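Local coordinates for protein AxyAgu115A (Amphibacillus xylanus NBRC 15112, PDB 6NPS) that is a family GH115 alpha-glucuronidase, probably hydrolysing glucuronic acid side groups from arabinoglucuronoxylan, at residues A[407-412]-A[429-434]; A[447-452]-A[459-464]; A[659-664]-A[705-710]. The protein carries 3 engineered substitutions. All blocks are in the same frame, centred on the assembly; numbering follows the deposited sequence.

Contact 1: A[407-412]-A[429-434]; sequences MYYHFD and PKIWEQ
Two rings, Tyr409 of the strand and Phe411 just after it, meet the helix at Ile431 and Gln434, and neither is approached squarely from this side. At the Phe411 ring, CD1 of Ile431 comes in obliquely and lies 3.6 Å from Phe411 CE1, with CZ of the same ring only slightly farther; the two side chains cross at about a right angle. The Tyr409 ring is likewise met at a slant, by CG1 of Ile431 (4.3 Å from Tyr409 CE2) and by Gln434 CB near Tyr409 CE1. Of the Tyr409 atoms the hydroxyl comes nearest the helix: Tyr409 OH sits 3.9 Å from Gln434 CG, against the aliphatic part of the glutamine, and is weakly hydrogen-bonded to the carbonyl of Gly388.

Tyr409 reaches across because its CB points at the helix and CG stands opposite the backbone N (chi1 -162°), carrying the ring toward the helix. The Gln434 chain, in contrast, turns at chi2 (-67°), which takes its amide away from the tyrosine hydroxyl. The amide OE1 accepts from the backbone N of Leu390, while the approach of NE2 to Glu433 OE1 is unusually short and doubtful in detail. Glu433 OE2 makes a salt bridge with Lys831, and NZ of Lys430 bonds to Gln867 and Asn389.

No hydrogen bond joins the strand to the helix here. What crosses is van der Waals contact between buried side chains, in the middle of a beta-alpha-beta unit formed by strand 405-410, helix 428-440 and strand 446-450. Chemically, then, apolar surfaces hold helix to strand, while the polar side-chain ends of Lys430 and Glu433 and the OE1 of Gln434 find partners elsewhere in the chain.

Contact 2: A[447-452]-A[459-464]; sequences WIVNVG and LPLSFF
Phe464 carries this contact, its ring held between Val449 and Trp447. From CB, which does not itself point at the strand, the side chain sets CG opposite the backbone N (chi1 -176°), and that torsion swings the ring across to the strand. Phe464 CG lies 4.0 Å from Val449 CG1. One step on, CD1 makes the tightest approach, 3.5 Å to the same Val449 CG1, and CE1 touches both this methyl and Val449 CB. The methyl stands over one ring face as a CH-pi contact, 3.8 Å from the Phe464 ring centroid and 25° off the normal. At the far end, CZ rests 3.8 Å from Trp447 CB and also meets Val449 CB and the carbonyl carbon of Ile448.

Over the opposite face comes the indole, with Trp447 CE3 displaced toward the rim. Its six-membered ring and the Phe464 ring form an oblique aromatic pair, with centroids 5.5 Å apart and planes inclined at 46°. The indole NE1 donates to the carbonyl of Val443.

One turn earlier in the helix, Leu461 CD1 touches two valines of the other segment, 3.9 Å from Val449 CG1 and 4.0 Å from Val451 CG1. Near the C-terminal end of that segment, Asn450 OD1 accepts from the N of Gly452 in an Asx turn, and its ND2 is bonded to Asn176 and Tyr408.

Every residue in the contact is buried. The 459-464 part of helix 458-469 runs nearly antiparallel to 447-450 on one side of the parallel sheet, where Met435 of helix 428-440 touches both Trp447 and Phe464, and Phe173 of the adjoining strand 170-174 touches Val449, Val451 and Leu461.

Contact 3: A[659-664]-A[705-710]; sequences LPVNKP and SSVSEK
An ST turn at Ser708, just after strand 700-706, meets the loop 659-664 that leads into strand 666-670. Val661 N donates to Val707 O at 3.1 Å in a nearly straight bond (165° at the hydrogen), the donor tilted from the carbonyl plane, and the CA of Pro660 makes a CH...O contact with that same oxygen. Beside this bond, Val661 CG2 and Val707 CG2 touch at 3.6 Å.

Ser708 turns its hydroxyl back over its own chain: with chi1 at 78°, OG lies between backbone N and carbonyl carbon and accepts from Lys710 N at 3.1 Å. Ser708 CB lies 3.2 Å from Val661 O. A water bridges the two backbones, donating to Val661 O and accepting from Glu709 N.

Lys710 bends at chi2 and brings NZ to Asn662 O (3.0 Å), in the carbonyl plane on a lone pair. Its CB packs against Pro664, while the Pro660 ring lies against the carboxylate end of Glu709, Pro660 CG to Glu709 CD 3.6 Å.

The second subunit borders the loop: its Asn652 bonds to Leu659 O. Beyond the ends of two neighbouring strands of an antiparallel sheet, 666-670 and 700-706, these direct bonds and the water join loop to loop, with the ST turn shaping one side.

Along the chain the three contacts follow one another without overlap. Contacts 1 and 2 belong together: their centres are 8 Å apart, their strands 405-410 and 446-450 are neighbours in the eight-stranded parallel sheet, and helix 428-440 leads from the first strand to the second. Probable backbone hydrogen bonds, Tyr409 O to Asn450 N and Phe411 N to Asn450 O, tie them directly. The alternation of strands and helices is consistent with the TIM-barrel fold of GH115 enzymes. Contact 3 stands apart, its centre 52 and 54 Å from the other two, in a separate antiparallel beta region, where the second subunit comes close.

Contact 1: A[407-412]-A[429-434]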
loop_
_atom_site.group_PDB
_atom_site.type_symbol
_atom_site.label_atom_id
_atom_site.label_comp_id
_atom_site.label_asym_id
_atom_site.label_seq_id
_atom_site.Cartn_x
_atom_site.Cartn_y
_atom_site.Cartn_z
ATOM N N MET A 407 43.920 -6.394 -0.146
ATOM C CA MET A 407 42.484 -6.275 -0.404
ATOM C C MET A 407 41.732 -6.771 0.816
ATOM O O MET A 407 42.001 -7.869 1.330
ATOM C CB MET A 407 42.045 -7.059 -1.648
ATOM C CG MET A 407 40.478 -6.986 -1.927
ATOM S SD MET A 407 39.906 -5.252 -2.141
ATOM C CE MET A 407 40.934 -4.717 -3.501
ATOM N N TYR A 408 40.796 -5.950 1.281
ATOM C CA TYR A 408 39.888 -6.278 2.371
ATOM C C TYR A 408 38.498 -6.465 1.767
ATOM O O TYR A 408 37.924 -5.517 1.221
ATOM C CB TYR A 408 39.928 -5.161 3.414
ATOM C CG TYR A 408 38.930 -5.313 4.526
ATOM C CD1 TYR A 408 38.564 -6.567 4.995
ATOM C CD2 TYR A 408 38.360 -4.181 5.119
ATOM C CE1 TYR A 408 37.615 -6.702 6.027
ATOM C CE2 TYR A 408 37.441 -4.298 6.161
ATOM C CZ TYR A 408 37.063 -5.557 6.592
ATOM O OH TYR A 408 36.130 -5.669 7.603
ATOM N N TYR A 409 37.989 -7.696 1.827
ATOM C CA TYR A 409 36.781 -8.160 1.151
ATOM C C TYR A 409 35.764 -8.545 2.224
ATOM O O TYR A 409 36.134 -8.780 3.375
ATOM C CB TYR A 409 37.122 -9.351 0.222
ATOM C CG TYR A 409 36.060 -9.627 -0.824
ATOM C CD1 TYR A 409 35.989 -8.864 -2.001
ATOM C CD2 TYR A 409 35.142 -10.639 -0.641
ATOM C CE1 TYR A 409 34.998 -9.102 -2.969
ATOM C CE2 TYR A 409 34.115 -10.888 -1.617
ATOM C CZ TYR A 409 34.077 -10.117 -2.772
ATOM O OH TYR A 409 33.107 -10.339 -3.738
ATOM N N HIS A 410 34.462 -8.493 1.895
ATOM C CA HIS A 410 33.402 -8.785 2.868
ATOM C C HIS A 410 32.532 -9.959 2.417
ATOM O O HIS A 410 31.990 -9.946 1.308
ATOM C CB HIS A 410 32.481 -7.574 3.085
ATOM C CG HIS A 410 33.080 -6.493 3.932
ATOM N ND1 HIS A 410 34.013 -5.608 3.439
ATOM C CD2 HIS A 410 32.905 -6.170 5.242
ATOM C CE1 HIS A 410 34.361 -4.770 4.392
ATOM N NE2 HIS A 410 33.702 -5.082 5.496
ATOM N N PHE A 411 32.374 -10.950 3.302
ATOM C CA PHE A 411 31.296 -11.932 3.276
ATOM C C PHE A 411 30.209 -11.593 4.274
ATOM O O PHE A 411 29.234 -12.340 4.367
ATOM C CB PHE A 411 31.800 -13.350 3.641
ATOM C CG PHE A 411 32.810 -13.937 2.685
ATOM C CD1 PHE A 411 32.997 -13.419 1.415
ATOM C CD2 PHE A 411 33.564 -15.040 3.073
ATOM C CE1 PHE A 411 33.893 -13.993 0.528
ATOM C CE2 PHE A 411 34.493 -15.604 2.192
ATOM C CZ PHE A 411 34.667 -15.073 0.928
ATOM N N ASP A 412 30.383 -10.519 5.057
ATOM C CA ASP A 412 29.549 -10.180 6.207
ATOM C C ASP A 412 29.754 -8.701 6.464
ATOM O O ASP A 412 30.881 -8.218 6.374
ATOM C CB ASP A 412 29.967 -11.034 7.411
ATOM C CG ASP A 412 28.989 -10.986 8.586
ATOM O OD1 ASP A 412 28.908 -9.940 9.271
ATOM O OD2 ASP A 412 28.334 -12.030 8.857
ATOM N N PRO A 429 31.136 -17.745 -7.972
ATOM C CA PRO A 429 31.477 -17.060 -9.233
ATOM C C PRO A 429 31.769 -15.596 -9.078
ATOM O O PRO A 429 32.657 -15.062 -9.758
ATOM C CB PRO A 429 30.213 -17.284 -10.099
ATOM C CG PRO A 429 29.719 -18.630 -9.626
ATOM C CD PRO A 429 29.937 -18.609 -8.127
ATOM N N LYS A 430 31.010 -14.913 -8.216
ATOM C CA LYS A 430 31.252 -13.507 -7.956
ATOM C C LYS A 430 32.573 -13.300 -7.216
ATOM O O LYS A 430 33.363 -12.403 -7.559
ATOM C CB LYS A 430 30.091 -12.950 -7.140
ATOM C CG LYS A 430 30.292 -11.533 -6.584
ATOM C CD LYS A 430 30.060 -10.484 -7.624
ATOM C CE LYS A 430 30.101 -9.068 -6.995
ATOM N NZ LYS A 430 28.782 -8.585 -6.494
ATOM N N ILE A 431 32.821 -14.111 -6.191
ATOM C CA ILE A 431 34.094 -14.013 -5.461
ATOM C C ILE A 431 35.260 -14.230 -6.403
ATOM O O ILE A 431 36.276 -13.518 -6.330
ATOM C CB ILE A 431 34.146 -15.014 -4.290
ATOM C CG1 ILE A 431 33.028 -14.725 -3.297
ATOM C CG2 ILE A 431 35.482 -14.918 -3.538
ATOM C CD1 ILE A 431 32.820 -15.891 -2.303
ATOM N N TRP A 432 35.163 -15.263 -7.269
ATOM C CA TRP A 432 36.241 -15.529 -8.215
ATOM C C TRP A 432 36.462 -14.325 -9.123
ATOM O O TRP A 432 37.601 -13.890 -9.329
ATOM C CB TRP A 432 35.944 -16.794 -9.037
ATOM C CG TRP A 432 36.971 -17.085 -10.077
ATOM C CD1 TRP A 432 38.048 -17.911 -9.942
ATOM C CD2 TRP A 432 37.048 -16.535 -11.398
ATOM N NE1 TRP A 432 38.781 -17.916 -11.088
ATOM C CE2 TRP A 432 38.185 -17.094 -12.009
ATOM C CE3 TRP A 432 36.260 -15.641 -12.129
ATOM C CZ2 TRP A 432 38.569 -16.774 -13.311
ATOM C CZ3 TRP A 432 36.647 -15.326 -13.429
ATOM C CH2 TRP A 432 37.776 -15.899 -14.005
ATOM N N GLU A 433 35.374 -13.756 -9.662
ATOM C CA GLU A 433 35.521 -12.658 -10.611
ATOM C C GLU A 433 36.158 -11.436 -9.948
ATOM O O GLU A 433 37.005 -10.764 -10.537
ATOM C CB GLU A 433 34.157 -12.296 -11.205
ATOM C CG GLU A 433 34.207 -11.247 -12.307
ATOM C CD GLU A 433 33.778 -9.867 -11.800
ATOM O OE1 GLU A 433 33.094 -9.809 -10.747
ATOM O OE2 GLU A 433 34.114 -8.849 -12.451
ATOM N N GLN A 434 35.706 -11.092 -8.759
ATOM C CA GLN A 434 36.247 -9.903 -8.104
ATOM C C GLN A 434 37.685 -10.140 -7.637
ATOM O O GLN A 434 38.574 -9.302 -7.855
ATOM C CB GLN A 434 35.349 -9.513 -6.927
ATOM C CG GLN A 434 33.954 -9.067 -7.317
ATOM C CD GLN A 434 33.981 -7.758 -8.073
ATOM O OE1 GLN A 434 34.410 -6.746 -7.557
ATOM N NE2 GLN A 434 33.529 -7.784 -9.322
#

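Contact 2: A[447-452]-A[459-464]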
loop_
_atom_site.group_PDB
_atom_site.type_symbol
_atom_site.label_atom_id
_atom_site.label_comp_id
_atom_site.label_asym_id
_atom_site.label_seq_id
_atom_site.Cartn_x
_atom_site.Cartn_y
_atom_site.Cartn_z
ATOM N N TRP A 447 45.508 -10.448 1.547
ATOM C CA TRP A 447 44.088 -10.625 1.278
ATOM C C TRP A 447 43.428 -10.998 2.590
ATOM O O TRP A 447 43.797 -12.011 3.200
ATOM C CB TRP A 447 43.785 -11.768 0.277
ATOM C CG TRP A 447 43.983 -11.538 -1.184
ATOM C CD1 TRP A 447 44.653 -10.501 -1.799
ATOM C CD2 TRP A 447 43.535 -12.408 -2.235
ATOM N NE1 TRP A 447 44.623 -10.673 -3.161
ATOM C CE2 TRP A 447 43.954 -11.844 -3.454
ATOM C CE3 TRP A 447 42.820 -13.617 -2.258
ATOM C CZ2 TRP A 447 43.680 -12.439 -4.681
ATOM C CZ3 TRP A 447 42.542 -14.209 -3.507
ATOM C CH2 TRP A 447 42.997 -13.617 -4.686
ATOM N N ILE A 448 42.418 -10.243 3.006
ATOM C CA ILE A 448 41.698 -10.633 4.210
ATOM C C ILE A 448 40.194 -10.461 3.962
ATOM O O ILE A 448 39.769 -9.523 3.280
ATOM C CB ILE A 448 42.211 -9.808 5.412
ATOM C CG1 ILE A 448 41.495 -10.238 6.704
ATOM C CG2 ILE A 448 42.090 -8.288 5.122
ATOM C CD1 ILE A 448 42.267 -9.877 8.014
ATOM N N VAL A 449 39.379 -11.376 4.488
ATOM C CA VAL A 449 37.931 -11.284 4.285
ATOM C C VAL A 449 37.225 -11.180 5.626
ATOM O O VAL A 449 37.560 -11.882 6.574
ATOM C CB VAL A 449 37.389 -12.456 3.421
ATOM C CG1 VAL A 449 37.834 -13.851 3.988
ATOM C CG2 VAL A 449 35.841 -12.403 3.325
ATOM N N ASN A 450 36.240 -10.281 5.705
ATOM C CA ASN A 450 35.358 -10.220 6.862
ATOM C C ASN A 450 34.365 -11.378 6.824
ATOM O O ASN A 450 33.519 -11.450 5.913
ATOM C CB ASN A 450 34.608 -8.876 6.869
ATOM C CG ASN A 450 33.771 -8.658 8.122
ATOM O OD1 ASN A 450 33.257 -9.600 8.753
ATOM N ND2 ASN A 450 33.634 -7.384 8.505
ATOM N N VAL A 451 34.442 -12.275 7.813
ATOM C CA VAL A 451 33.588 -13.469 7.820
ATOM C C VAL A 451 32.576 -13.424 8.949
ATOM O O VAL A 451 32.015 -14.459 9.291
ATOM C CB VAL A 451 34.389 -14.781 7.916
ATOM C CG1 VAL A 451 35.191 -15.070 6.657
ATOM C CG2 VAL A 451 35.254 -14.760 9.203
ATOM N N GLY A 452 32.347 -12.253 9.555
ATOM C CA GLY A 452 31.374 -12.192 10.637
ATOM C C GLY A 452 31.676 -13.166 11.764
ATOM O O GLY A 452 32.791 -13.179 12.293
ATOM N N LEU A 459 32.308 -22.686 3.118
ATOM C CA LEU A 459 32.613 -22.889 1.697
ATOM C C LEU A 459 33.284 -21.665 1.073
ATOM O O LEU A 459 34.360 -21.813 0.472
ATOM C CB LEU A 459 31.336 -23.272 0.927
ATOM C CG LEU A 459 31.478 -23.288 -0.600
ATOM C CD1 LEU A 459 32.351 -24.474 -0.976
ATOM C CD2 LEU A 459 30.134 -23.412 -1.308
ATOM N N PRO A 460 32.736 -20.445 1.174
ATOM C CA PRO A 460 33.427 -19.311 0.534
ATOM C C PRO A 460 34.746 -18.933 1.221
ATOM O O PRO A 460 35.655 -18.444 0.535
ATOM C CB PRO A 460 32.391 -18.182 0.592
ATOM C CG PRO A 460 31.497 -18.527 1.703
ATOM C CD PRO A 460 31.451 -20.056 1.754
ATOM N N LEU A 461 34.892 -19.186 2.523
ATOM C CA LEU A 461 36.186 -18.966 3.176
ATOM C C LEU A 461 37.229 -19.961 2.672
ATOM O O LEU A 461 38.384 -19.600 2.430
ATOM C CB LEU A 461 36.030 -19.054 4.709
ATOM C CG LEU A 461 37.366 -18.934 5.503
ATOM C CD1 LEU A 461 38.011 -17.580 5.204
ATOM C CD2 LEU A 461 37.147 -19.143 7.017
ATOM N N SER A 462 36.849 -21.234 2.536
ATOM C CA SER A 462 37.772 -22.223 1.986
ATOM C C SER A 462 38.225 -21.793 0.588
ATOM O O SER A 462 39.415 -21.859 0.254
ATOM C CB SER A 462 37.092 -23.608 1.954
ATOM O OG SER A 462 36.810 -24.149 3.246
ATOM N N PHE A 463 37.272 -21.333 -0.236
ATOM C CA PHE A 463 37.580 -20.918 -1.596
ATOM C C PHE A 463 38.521 -19.715 -1.612
ATOM O O PHE A 463 39.492 -19.674 -2.376
ATOM C CB PHE A 463 36.270 -20.595 -2.350
ATOM C CG PHE A 463 36.536 -20.116 -3.758
ATOM C CD1 PHE A 463 37.081 -20.983 -4.676
ATOM C CD2 PHE A 463 36.325 -18.787 -4.119
ATOM C CE1 PHE A 463 37.415 -20.561 -5.958
ATOM C CE2 PHE A 463 36.633 -18.350 -5.422
ATOM C CZ PHE A 463 37.182 -19.250 -6.332
ATOM N N PHE A 464 38.196 -18.694 -0.810
ATOM C CA PHE A 464 38.970 -17.460 -0.748
ATOM C C PHE A 464 40.423 -17.753 -0.378
ATOM O O PHE A 464 41.359 -17.287 -1.050
ATOM C CB PHE A 464 38.318 -16.530 0.282
ATOM C CG PHE A 464 38.955 -15.147 0.390
ATOM C CD1 PHE A 464 39.911 -14.900 1.356
ATOM C CD2 PHE A 464 38.515 -14.102 -0.408
ATOM C CE1 PHE A 464 40.505 -13.622 1.497
ATOM C CE2 PHE A 464 39.084 -12.829 -0.309
ATOM C CZ PHE A 464 40.080 -12.580 0.676
#

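Contact 3: A[659-664]-A[705-710]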
loop_
_atom_site.group_PDB
_atom_site.type_symbol
_atom_site.label_atom_id
_atom_site.label_comp_id
_atom_site.label_asym_id
_atom_site.label_seq_id
_atom_site.Cartn_x
_atom_site.Cartn_y
_atom_site.Cartn_z
ATOM N N LEU A 659 -12.456 -11.525 2.923
ATOM C CA LEU A 659 -13.813 -11.853 3.312
ATOM C C LEU A 659 -14.616 -12.047 2.022
ATOM O O LEU A 659 -14.645 -11.132 1.175
ATOM C CB LEU A 659 -14.430 -10.744 4.181
ATOM C CG LEU A 659 -13.633 -10.468 5.489
ATOM C CD1 LEU A 659 -14.064 -9.174 6.218
ATOM C CD2 LEU A 659 -13.778 -11.659 6.413
ATOM N N PRO A 660 -15.268 -13.199 1.820
ATOM C CA PRO A 660 -15.956 -13.458 0.531
ATOM C C PRO A 660 -17.001 -12.410 0.203
ATOM O O PRO A 660 -17.719 -11.944 1.067
ATOM C CB PRO A 660 -16.627 -14.821 0.742
ATOM C CG PRO A 660 -16.164 -15.320 2.078
ATOM C CD PRO A 660 -15.571 -14.195 2.861
ATOM N N VAL A 661 -17.150 -12.101 -1.084
ATOM C CA VAL A 661 -18.243 -11.218 -1.473
ATOM C C VAL A 661 -19.528 -12.032 -1.642
ATOM O O VAL A 661 -19.504 -13.265 -1.645
ATOM C CB VAL A 661 -17.912 -10.457 -2.771
ATOM C CG1 VAL A 661 -16.658 -9.570 -2.552
ATOM C CG2 VAL A 661 -17.703 -11.455 -3.924
ATOM N N ASN A 662 -20.638 -11.342 -1.837
ATOM C CA ASN A 662 -21.966 -11.974 -1.881
ATOM C C ASN A 662 -22.276 -12.659 -3.214
ATOM O O ASN A 662 -22.861 -13.748 -3.223
ATOM C CB ASN A 662 -23.042 -10.941 -1.598
ATOM C CG ASN A 662 -22.944 -10.356 -0.172
ATOM O OD1 ASN A 662 -22.548 -11.040 0.765
ATOM N ND2 ASN A 662 -23.342 -9.086 -0.019
ATOM N N LYS A 663 -21.919 -12.018 -4.396
ATOM C CA LYS A 663 -22.379 -12.630 -5.650
ATOM C C LYS A 663 -21.390 -13.681 -6.137
ATOM O O LYS A 663 -20.193 -13.587 -5.858
ATOM C CB LYS A 663 -22.552 -11.572 -6.730
ATOM C CG LYS A 663 -23.828 -10.758 -6.604
ATOM C CD LYS A 663 -23.955 -9.753 -7.735
ATOM C CE LYS A 663 -25.067 -8.728 -7.448
ATOM N NZ LYS A 663 -25.525 -8.731 -6.012
ATOM N N PRO A 664 -21.861 -14.711 -6.903
ATOM C CA PRO A 664 -20.954 -15.782 -7.388
ATOM C C PRO A 664 -20.100 -15.337 -8.570
ATOM O O PRO A 664 -20.264 -15.739 -9.741
ATOM C CB PRO A 664 -21.935 -16.905 -7.757
ATOM C CG PRO A 664 -23.153 -16.211 -8.141
ATOM C CD PRO A 664 -23.265 -15.000 -7.228
ATOM N N SER A 705 -10.739 -17.899 -10.740
ATOM C CA SER A 705 -10.621 -17.873 -9.289
ATOM C C SER A 705 -11.892 -17.380 -8.633
ATOM O O SER A 705 -12.513 -16.412 -9.095
ATOM C CB SER A 705 -9.485 -16.951 -8.815
ATOM O OG SER A 705 -8.274 -17.356 -9.391
ATOM N N SER A 706 -12.208 -17.999 -7.497
ATOM C CA SER A 706 -13.334 -17.605 -6.651
ATOM C C SER A 706 -13.058 -16.316 -5.870
ATOM O O SER A 706 -11.987 -16.142 -5.272
ATOM C CB SER A 706 -13.638 -18.702 -5.623
ATOM O OG SER A 706 -14.028 -19.906 -6.248
ATOM N N VAL A 707 -14.070 -15.458 -5.808
ATOM C CA VAL A 707 -14.090 -14.334 -4.879
ATOM C C VAL A 707 -15.177 -14.480 -3.851
ATOM O O VAL A 707 -15.218 -13.687 -2.913
ATOM C CB VAL A 707 -14.256 -12.985 -5.607
ATOM C CG1 VAL A 707 -13.088 -12.753 -6.544
ATOM C CG2 VAL A 707 -15.563 -12.965 -6.358
ATOM N N SER A 708 -16.086 -15.434 -4.015
ATOM C CA SER A 708 -17.162 -15.687 -3.065
ATOM C C SER A 708 -17.086 -17.132 -2.570
ATOM O O SER A 708 -16.328 -17.954 -3.097
ATOM C CB SER A 708 -18.520 -15.444 -3.718
ATOM O OG SER A 708 -18.782 -16.601 -4.509
ATOM N N GLU A 709 -17.912 -17.459 -1.579
ATOM C CA GLU A 709 -18.046 -18.832 -1.117
ATOM C C GLU A 709 -19.245 -19.541 -1.746
ATOM O O GLU A 709 -19.678 -20.576 -1.238
ATOM C CB GLU A 709 -18.127 -18.871 0.407
ATOM C CG GLU A 709 -16.768 -19.159 1.024
ATOM C CD GLU A 709 -16.706 -18.900 2.519
ATOM O OE1 GLU A 709 -15.578 -18.905 3.072
ATOM O OE2 GLU A 709 -17.778 -18.694 3.136
ATOM N N LYS A 710 -19.756 -19.028 -2.864
ATOM C CA LYS A 710 -20.899 -19.592 -3.574
ATOM C C LYS A 710 -20.425 -20.444 -4.743
ATOM O O LYS A 710 -19.320 -20.270 -5.263
ATOM C CB LYS A 710 -21.816 -18.485 -4.083
ATOM C CG LYS A 710 -22.913 -18.133 -3.114
ATOM C CD LYS A 710 -22.677 -16.816 -2.452
ATOM C CE LYS A 710 -23.901 -16.390 -1.649
ATOM N NZ LYS A 710 -23.594 -15.282 -0.714
HETATM O O HOH W 1 -19.983 -15.756 -0.338
#